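PDB 6FOP: glycoside hydrolase family 81 from Clostridium thermocellum, which probably hydrolyses beta-1,3-glucans such as laminarin as an endo-acting glucanase of the cellulosome. Local coordinates for residues Lys540-Tyr551 with Tyr594-Glu605. Sequence-based numbering, arbitrary orientation.
With NI (nickel (II) ion), chain B; MG (magnesium ion), chain C.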
ATOM      1  N   LYS A 540     -14.704  -6.077 -12.655  1.00 18.40           N
ATOM      2  CA  LYS A 540     -14.584  -7.164 -13.617  1.00 19.60           C
ATOM      3  C   LYS A 540     -13.886  -6.728 -14.906  1.00 19.94           C
ATOM      4  O   LYS A 540     -14.180  -7.246 -15.973  1.00 22.76           O
ATOM      5  CB  LYS A 540     -15.957  -7.805 -13.909  1.00 21.44           C
ATOM      6  CG  LYS A 540     -16.769  -8.196 -12.680  1.00 23.91           C
ATOM      7  CD  LYS A 540     -16.109  -9.318 -11.927  1.00 27.51           C
ATOM      8  CE  LYS A 540     -16.946  -9.768 -10.727  1.00 31.28           C
ATOM      9  NZ  LYS A 540     -16.312 -10.959 -10.075  1.00 32.00           N
ATOM     10  N   ASP A 541     -12.952  -5.794 -14.787  1.00 18.62           N
ATOM     11  CA  ASP A 541     -12.197  -5.298 -15.942  1.00 19.28           C
ATOM     12  C   ASP A 541     -10.690  -5.219 -15.753  1.00 18.72           C
ATOM     13  O   ASP A 541     -10.001  -4.723 -16.626  1.00 21.55           O
ATOM     14  CB  ASP A 541     -12.754  -3.953 -16.428  1.00 20.19           C
ATOM     15  CG  ASP A 541     -12.655  -2.850 -15.405  1.00 21.43           C
ATOM     16  OD1 ASP A 541     -12.091  -3.066 -14.313  1.00 19.86           O
ATOM     17  OD2 ASP A 541     -13.166  -1.749 -15.703  1.00 25.79           O
ATOM     18  N   ILE A 542     -10.165  -5.716 -14.635  1.00 17.28           N
ATOM     19  CA  ILE A 542      -8.737  -5.738 -14.366  1.00 18.19           C
ATOM     20  C   ILE A 542      -8.122  -7.071 -14.785  1.00 17.82           C
ATOM     21  O   ILE A 542      -7.149  -7.100 -15.525  1.00 19.73           O
ATOM     22  CB  ILE A 542      -8.426  -5.442 -12.878  1.00 18.39           C
ATOM     23  CG1 ILE A 542      -9.067  -4.116 -12.428  1.00 18.48           C
ATOM     24  CG2 ILE A 542      -6.914  -5.475 -12.645  1.00 18.89           C
ATOM     25  CD1 ILE A 542      -8.515  -2.882 -13.092  1.00 18.89           C
ATOM     26  N   PHE A 543      -8.683  -8.179 -14.290  1.00 16.48           N
ATOM     27  CA  PHE A 543      -8.074  -9.490 -14.483  1.00 16.89           C
ATOM     28  C   PHE A 543      -8.276  -9.967 -15.909  1.00 17.62           C
ATOM     29  O   PHE A 543      -9.327  -9.747 -16.508  1.00 19.31           O
ATOM     30  CB  PHE A 543      -8.623 -10.531 -13.507  1.00 16.42           C
ATOM     31  CG  PHE A 543      -8.377 -10.230 -12.045  1.00 16.14           C
ATOM     32  CD1 PHE A 543      -7.432  -9.290 -11.612  1.00 16.85           C
ATOM     33  CD2 PHE A 543      -9.099 -10.912 -11.085  1.00 17.00           C
ATOM     34  CE1 PHE A 543      -7.230  -9.042 -10.263  1.00 16.91           C
ATOM     35  CE2 PHE A 543      -8.878 -10.682  -9.736  1.00 16.39           C
ATOM     36  CZ  PHE A 543      -7.967  -9.723  -9.332  1.00 16.21           C
ATOM     37  N   SER A 544      -7.245 -10.609 -16.443  1.00 18.77           N
ATOM     38  CA  SER A 544      -7.316 -11.220 -17.769  1.00 19.14           C
ATOM     39  C   SER A 544      -8.388 -12.310 -17.826  1.00 19.99           C
ATOM     40  O   SER A 544      -8.566 -13.039 -16.856  1.00 19.90           O
ATOM     41  CB  SER A 544      -5.983 -11.899 -18.096  1.00 21.10           C
ATOM     42  OG  SER A 544      -6.073 -12.603 -19.338  1.00 22.93           O
ATOM     43  N   PRO A 545      -9.082 -12.454 -18.969  1.00 22.38           N
ATOM     44  CA  PRO A 545      -9.978 -13.595 -19.095  1.00 24.17           C
ATOM     45  C   PRO A 545      -9.292 -14.954 -18.905  1.00 22.77           C
ATOM     46  O   PRO A 545      -9.956 -15.925 -18.544  1.00 26.31           O
ATOM     47  CB  PRO A 545     -10.508 -13.457 -20.527  1.00 28.39           C
ATOM     48  CG  PRO A 545     -10.403 -12.016 -20.837  1.00 29.80           C
ATOM     49  CD  PRO A 545      -9.189 -11.529 -20.115  1.00 26.28           C
ATOM     50  N   SER A 546      -7.983 -15.025 -19.154  1.00 22.40           N
ATOM     51  CA  SER A 546      -7.233 -16.256 -18.995  1.00 24.17           C
ATOM     52  C   SER A 546      -6.873 -16.552 -17.542  1.00 22.53           C
ATOM     53  O   SER A 546      -6.468 -17.656 -17.248  1.00 23.83           O
ATOM     54  CB  SER A 546      -5.967 -16.244 -19.831  1.00 26.71           C
ATOM     55  OG  SER A 546      -5.076 -15.267 -19.377  1.00 28.56           O
ATOM     56  N   TYR A 547      -6.981 -15.559 -16.651  1.00 20.10           N
ATOM     57  CA  TYR A 547      -6.750 -15.776 -15.231  1.00 19.12           C
ATOM     58  C   TYR A 547      -7.977 -16.509 -14.695  1.00 19.59           C
ATOM     59  O   TYR A 547      -9.116 -16.120 -14.950  1.00 22.12           O
ATOM     60  CB  TYR A 547      -6.494 -14.439 -14.529  1.00 18.16           C
ATOM     61  CG  TYR A 547      -6.279 -14.543 -13.039  1.00 16.14           C
ATOM     62  CD1 TYR A 547      -5.171 -15.174 -12.537  1.00 16.93           C
ATOM     63  CD2 TYR A 547      -7.179 -13.990 -12.141  1.00 16.64           C
ATOM     64  CE1 TYR A 547      -4.942 -15.260 -11.179  1.00 16.32           C
ATOM     65  CE2 TYR A 547      -6.977 -14.081 -10.771  1.00 15.16           C
ATOM     66  CZ  TYR A 547      -5.861 -14.708 -10.298  1.00 14.37           C
ATOM     67  OH  TYR A 547      -5.630 -14.846  -8.966  1.00 15.45           O
ATOM     68  N   GLY A 548      -7.739 -17.581 -13.962  1.00 18.55           N
ATOM     69  CA  GLY A 548      -8.805 -18.515 -13.600  1.00 19.17           C
ATOM     70  C   GLY A 548      -9.566 -18.274 -12.304  1.00 18.98           C
ATOM     71  O   GLY A 548     -10.156 -19.207 -11.761  1.00 20.93           O
ATOM     72  N   HIS A 549      -9.574 -17.051 -11.808  1.00 17.25           N
ATOM     73  CA  HIS A 549     -10.136 -16.736 -10.496  1.00 17.44           C
ATOM     74  C   HIS A 549     -10.745 -15.344 -10.521  1.00 17.23           C
ATOM     75  O   HIS A 549     -10.337 -14.500 -11.330  1.00 17.76           O
ATOM     76  CB  HIS A 549      -9.029 -16.824  -9.420  1.00 17.02           C
ATOM     77  CG  HIS A 549      -8.233 -18.090  -9.474  1.00 18.07           C
ATOM     78  ND1 HIS A 549      -8.629 -19.234  -8.812  1.00 18.63           N
ATOM     79  CD2 HIS A 549      -7.139 -18.434 -10.193  1.00 18.77           C
ATOM     80  CE1 HIS A 549      -7.789 -20.213  -9.085  1.00 20.56           C
ATOM     81  NE2 HIS A 549      -6.875 -19.755  -9.925  1.00 20.29           N
ATOM     82  N   ASN A 550     -11.622 -15.076  -9.552  1.00 16.87           N
ATOM     83  CA  ASN A 550     -12.231 -13.774  -9.312  1.00 16.81           C
ATOM     84  C   ASN A 550     -11.529 -12.948  -8.220  1.00 15.56           C
ATOM     85  O   ASN A 550     -12.031 -11.913  -7.802  1.00 16.14           O
ATOM     86  CB  ASN A 550     -13.734 -13.911  -9.034  1.00 17.21           C
ATOM     87  CG  ASN A 550     -14.051 -14.589  -7.700  1.00 18.80           C
ATOM     88  OD1 ASN A 550     -13.241 -14.641  -6.769  1.00 18.43           O
ATOM     89  ND2 ASN A 550     -15.239 -15.193  -7.644  1.00 20.17           N
ATOM     90  N   TYR A 551     -10.355 -13.421  -7.816  1.00 14.90           N
ATOM     91  CA  TYR A 551      -9.618 -12.937  -6.663  1.00 14.57           C
ATOM     92  C   TYR A 551      -8.149 -13.225  -6.913  1.00 14.03           C
ATOM     93  O   TYR A 551      -7.827 -14.297  -7.413  1.00 14.60           O
ATOM     94  CB  TYR A 551     -10.093 -13.701  -5.426  1.00 14.42           C
ATOM     95  CG  TYR A 551      -9.170 -13.647  -4.215  1.00 13.75           C
ATOM     96  CD1 TYR A 551      -8.866 -12.418  -3.595  1.00 14.60           C
ATOM     97  CD2 TYR A 551      -8.599 -14.793  -3.703  1.00 14.40           C
ATOM     98  CE1 TYR A 551      -8.036 -12.364  -2.495  1.00 14.12           C
ATOM     99  CE2 TYR A 551      -7.768 -14.747  -2.607  1.00 13.75           C
ATOM    100  CZ  TYR A 551      -7.502 -13.526  -1.986  1.00 13.87           C
ATOM    101  OH  TYR A 551      -6.714 -13.489  -0.876  1.00 13.66           O
ATOM    102  N   TYR A 594     -20.436  -9.862  -4.793  1.00 17.04           N
ATOM    103  CA  TYR A 594     -19.049 -10.315  -4.855  1.00 16.14           C
ATOM    104  C   TYR A 594     -18.715 -11.190  -3.644  1.00 15.56           C
ATOM    105  O   TYR A 594     -18.002 -12.184  -3.783  1.00 16.37           O
ATOM    106  CB  TYR A 594     -18.033  -9.156  -4.982  1.00 15.72           C
ATOM    107  CG  TYR A 594     -16.613  -9.689  -5.064  1.00 15.58           C
ATOM    108  CD1 TYR A 594     -16.135 -10.275  -6.241  1.00 16.56           C
ATOM    109  CD2 TYR A 594     -15.772  -9.682  -3.948  1.00 15.62           C
ATOM    110  CE1 TYR A 594     -14.859 -10.834  -6.295  1.00 16.81           C
ATOM    111  CE2 TYR A 594     -14.497 -10.239  -3.993  1.00 16.20           C
ATOM    112  CZ  TYR A 594     -14.034 -10.789  -5.190  1.00 15.18           C
ATOM    113  OH  TYR A 594     -12.780 -11.344  -5.237  1.00 15.98           O
ATOM    114  N   ILE A 595     -19.215 -10.833  -2.452  1.00 15.71           N
ATOM    115  CA  ILE A 595     -19.000 -11.708  -1.277  1.00 15.62           C
ATOM    116  C   ILE A 595     -19.456 -13.153  -1.620  1.00 14.92           C
ATOM    117  O   ILE A 595     -18.736 -14.127  -1.412  1.00 16.02           O
ATOM    118  CB  ILE A 595     -19.831 -11.228  -0.040  1.00 15.83           C
ATOM    119  CG1 ILE A 595     -19.447  -9.829   0.475  1.00 17.06           C
ATOM    120  CG2 ILE A 595     -19.783 -12.264   1.074  1.00 15.93           C
ATOM    121  CD1 ILE A 595     -18.110  -9.771   1.130  1.00 17.11           C
ATOM    122  N   LYS A 596     -20.657 -13.264  -2.179  1.00 16.27           N
ATOM    123  CA  LYS A 596     -21.215 -14.561  -2.580  1.00 17.48           C
ATOM    124  C   LYS A 596     -20.335 -15.268  -3.614  1.00 17.60           C
ATOM    125  O   LYS A 596     -19.981 -16.422  -3.433  1.00 18.32           O
ATOM    126  CB  LYS A 596     -22.650 -14.385  -3.084  1.00 19.35           C
ATOM    127  CG  LYS A 596     -23.347 -15.692  -3.452  1.00 21.92           C
ATOM    128  CD  LYS A 596     -23.353 -16.673  -2.289  1.00 27.10           C
ATOM    129  CE  LYS A 596     -24.457 -17.726  -2.351  1.00 31.87           C
ATOM    130  NZ  LYS A 596     -24.186 -18.911  -1.478  1.00 31.76           N
ATOM    131  N   GLN A 597     -19.930 -14.547  -4.667  1.00 16.89           N
ATOM    132  CA  GLN A 597     -19.082 -15.121  -5.714  1.00 17.62           C
ATOM    133  C   GLN A 597     -17.726 -15.566  -5.177  1.00 15.99           C
ATOM    134  O   GLN A 597     -17.185 -16.604  -5.584  1.00 16.67           O
ATOM    135  CB  GLN A 597     -18.863 -14.112  -6.839  1.00 19.99           C
ATOM    136  CG  GLN A 597     -20.071 -13.792  -7.693  1.00 25.00           C
ATOM    137  CD  GLN A 597     -19.783 -12.671  -8.690  1.00 31.98           C
ATOM    138  OE1 GLN A 597     -19.111 -11.690  -8.380  1.00 38.79           O
ATOM    139  NE2 GLN A 597     -20.281 -12.824  -9.899  1.00 40.30           N
ATOM    140  N   ASN A 598     -17.121 -14.712  -4.342  1.00 15.16           N
ATOM    141  CA  ASN A 598     -15.798 -14.998  -3.773  1.00 14.91           C
ATOM    142  C   ASN A 598     -15.864 -16.243  -2.885  1.00 14.00           C
ATOM    143  O   ASN A 598     -15.048 -17.175  -3.008  1.00 14.68           O
ATOM    144  CB  ASN A 598     -15.271 -13.742  -3.055  1.00 14.30           C
ATOM    145  CG  ASN A 598     -13.954 -13.964  -2.364  1.00 14.40           C
ATOM    146  OD1 ASN A 598     -13.840 -14.770  -1.436  1.00 15.10           O
ATOM    147  ND2 ASN A 598     -12.932 -13.197  -2.773  1.00 14.97           N
ATOM    148  N   TYR A 599     -16.839 -16.265  -1.978  1.00 14.88           N
ATOM    149  CA  TYR A 599     -17.049 -17.415  -1.102  1.00 15.25           C
ATOM    150  C   TYR A 599     -17.341 -18.696  -1.869  1.00 14.58           C
ATOM    151  O   TYR A 599     -16.750 -19.744  -1.558  1.00 16.45           O
ATOM    152  CB  TYR A 599     -18.149 -17.078  -0.100  1.00 16.39           C
ATOM    153  CG  TYR A 599     -18.504 -18.162   0.887  1.00 15.84           C
ATOM    154  CD1 TYR A 599     -17.852 -18.256   2.120  1.00 16.04           C
ATOM    155  CD2 TYR A 599     -19.548 -19.042   0.635  1.00 16.57           C
ATOM    156  CE1 TYR A 599     -18.218 -19.239   3.033  1.00 16.60           C
ATOM    157  CE2 TYR A 599     -19.932 -19.987   1.560  1.00 16.01           C
ATOM    158  CZ  TYR A 599     -19.223 -20.116   2.740  1.00 15.47           C
ATOM    159  OH  TYR A 599     -19.616 -21.068   3.667  1.00 17.58           O
ATOM    160  N   GLU A 600     -18.197 -18.606  -2.893  1.00 16.06           N
ATOM    161  CA  GLU A 600     -18.521 -19.794  -3.694  0.52 16.76           C
ATOM    162  C   GLU A 600     -17.323 -20.279  -4.516  1.00 16.63           C
ATOM    163  O   GLU A 600     -17.132 -21.482  -4.654  1.00 17.87           O
ATOM    164  CB  GLU A 600     -19.757 -19.567  -4.560  0.52 18.88           C
ATOM    165  CG  GLU A 600     -21.065 -19.438  -3.765  0.52 19.92           C
ATOM    166  CD  GLU A 600     -21.496 -20.703  -3.009  0.52 23.37           C
ATOM    167  OE1 GLU A 600     -21.229 -21.823  -3.477  0.52 25.94           O
ATOM    168  OE2 GLU A 600     -22.106 -20.573  -1.918  0.52 24.69           O
ATOM    169  N   GLU A 601     -16.487 -19.342  -5.002  1.00 15.68           N
ATOM    170  CA  GLU A 601     -15.258 -19.778  -5.672  1.00 16.54           C
ATOM    171  C   GLU A 601     -14.371 -20.551  -4.689  1.00 15.21           C
ATOM    172  O   GLU A 601     -13.808 -21.594  -5.008  1.00 16.57           O
ATOM    173  CB  GLU A 601     -14.460 -18.588  -6.205  1.00 16.86           C
ATOM    174  CG  GLU A 601     -13.037 -18.959  -6.611  1.00 18.14           C
ATOM    175  CD  GLU A 601     -12.195 -17.836  -7.183  1.00 17.15           C
ATOM    176  OE1 GLU A 601     -12.565 -17.305  -8.233  1.00 18.69           O
ATOM    177  OE2 GLU A 601     -11.151 -17.499  -6.576  1.00 15.31           O
ATOM    178  N   MET A 602     -14.210 -19.989  -3.495  1.00 14.85           N
ATOM    179  CA  MET A 602     -13.407 -20.620  -2.444  1.00 14.48           C
ATOM    180  C   MET A 602     -13.883 -22.057  -2.149  1.00 15.44           C
ATOM    181  O   MET A 602     -13.067 -22.984  -2.082  1.00 15.52           O
ATOM    182  CB  MET A 602     -13.423 -19.710  -1.188  1.00 14.77           C
ATOM    183  CG  MET A 602     -12.706 -20.255   0.038  1.00 15.81           C
ATOM    184  SD  MET A 602     -13.658 -21.430   1.020  1.00 16.80           S
ATOM    185  CE  MET A 602     -15.046 -20.399   1.479  1.00 15.98           C
ATOM    186  N   LEU A 603     -15.194 -22.250  -2.042  1.00 16.08           N
ATOM    187  CA  LEU A 603     -15.749 -23.585  -1.808  1.00 17.04           C
ATOM    188  C   LEU A 603     -15.422 -24.545  -2.956  1.00 17.31           C
ATOM    189  O   LEU A 603     -15.015 -25.701  -2.722  1.00 17.71           O
ATOM    190  CB  LEU A 603     -17.263 -23.517  -1.613  1.00 17.77           C
ATOM    191  CG  LEU A 603     -17.802 -22.819  -0.370  1.00 18.31           C
ATOM    192  CD1 LEU A 603     -19.313 -22.960  -0.365  1.00 19.48           C
ATOM    193  CD2 LEU A 603     -17.198 -23.412   0.895  1.00 19.07           C
ATOM    194  N   ARG A 604     -15.636 -24.071  -4.188  1.00 18.02           N
ATOM    195  CA  ARG A 604     -15.338 -24.891  -5.359  1.00 19.31           C
ATOM    196  C   ARG A 604     -13.874 -25.324  -5.380  1.00 18.04           C
ATOM    197  O   ARG A 604     -13.539 -26.463  -5.662  1.00 20.22           O
ATOM    198  CB  ARG A 604     -15.673 -24.147  -6.643  1.00 23.65           C
ATOM    199  CG  ARG A 604     -17.147 -24.035  -6.950  1.00 27.67           C
ATOM    200  CD  ARG A 604     -17.354 -23.679  -8.418  1.00 32.26           C
ATOM    201  NE  ARG A 604     -16.727 -22.401  -8.760  1.00 35.56           N
ATOM    202  CZ  ARG A 604     -17.250 -21.191  -8.529  1.00 33.52           C
ATOM    203  NH1 ARG A 604     -18.430 -21.051  -7.937  1.00 39.25           N
ATOM    204  NH2 ARG A 604     -16.584 -20.108  -8.901  1.00 36.12           N
ATOM    205  N   GLU A 605     -12.996 -24.374  -5.069  1.00 16.71           N
ATOM    206  CA  GLU A 605     -11.565 -24.640  -5.063  1.00 17.89           C
ATOM    207  C   GLU A 605     -11.151 -25.585  -3.946  1.00 17.37           C
ATOM    208  O   GLU A 605     -10.218 -26.367  -4.113  1.00 19.80           O
ATOM    209  CB  GLU A 605     -10.783 -23.327  -5.007  1.00 17.64           C
ATOM    210  CG  GLU A 605     -10.997 -22.493  -6.260  1.00 17.94           C
ATOM    211  CD  GLU A 605     -10.553 -21.051  -6.157  1.00 17.92           C
ATOM    212  OE1 GLU A 605     -10.485 -20.454  -5.047  1.00 17.27           O
ATOM    213  OE2 GLU A 605     -10.360 -20.449  -7.230  1.00 19.97           O
TER
HETATM  214 NI    NI B 828     -10.172 -18.533  -5.173  1.00 14.81          NI
HETATM  215 MG    MG C 826     -13.592  -9.568 -16.706  1.00 31.70          MG
HETATM  216  O   HOH W   1     -11.732  -8.975 -15.430  1.00 24.97           O
HETATM  217  O   HOH W   2     -11.535 -21.026  -9.617  1.00 35.18           O
HETATM  218  O   HOH W   3     -14.007 -10.744 -14.708  1.00 36.57           O
HETATM  219  O   HOH W   4     -15.706  -9.747 -17.024  1.00 50.91           O
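H549 and N550 meet E601 and E605 beside a nickel site, where the loop before strand 554-556 lies against helix 592-606. The two glutamates stand one helical turn apart, an i/i+4 metal-binding pair. E601 OE2 lies 2.0 Å from the nickel, and E605 OE1 is its second ligand from this helix. H562 and H574 complete the four protein ligands.

The loop binds the carboxylate oxygens that are not the nickel ligands, E601 OE1 and E605 OE2. N550 N donates to the syn lone pair of E601 OE1, 2.8 Å away and nearly straight at 165°. H549 ND1 donates to E605 OE2 at 2.6 Å. This acceptor lies in the imidazole plane, but the donor sits 31° out of the carboxylate plane. These bonds probably fix the rotation of both carboxylates. E601 reaches the metal with CG anti to its backbone N (chi1 166°) and an extended chain. The N550 and E601 side chains slide past each other in opposite directions, their flat groups nearly coplanar. N550 OD1 and E601 OE1, both acceptors, come within 3.1 Å without bonding.

A second close knot lies one to two turns back along the helix. Y594 OH donates to N550 O at 2.7 Å, from above the carbonyl plane. The same hydroxyl accepts N598 ND2, while N598 OD1 bonds H574, a second-shell link to the nickel.

The solvent side is looser. N550 ND2 makes a weak bond to Q597 O. Exposed K540 bends at its second torsion and brings its ammonium to the Y594 ring edge. At the E605 end, one water donates to both G548 O and E605 OE2. Also on this side, K540 NZ reaches Q597 OE1 in a weak 3.4 Å hydrogen bond.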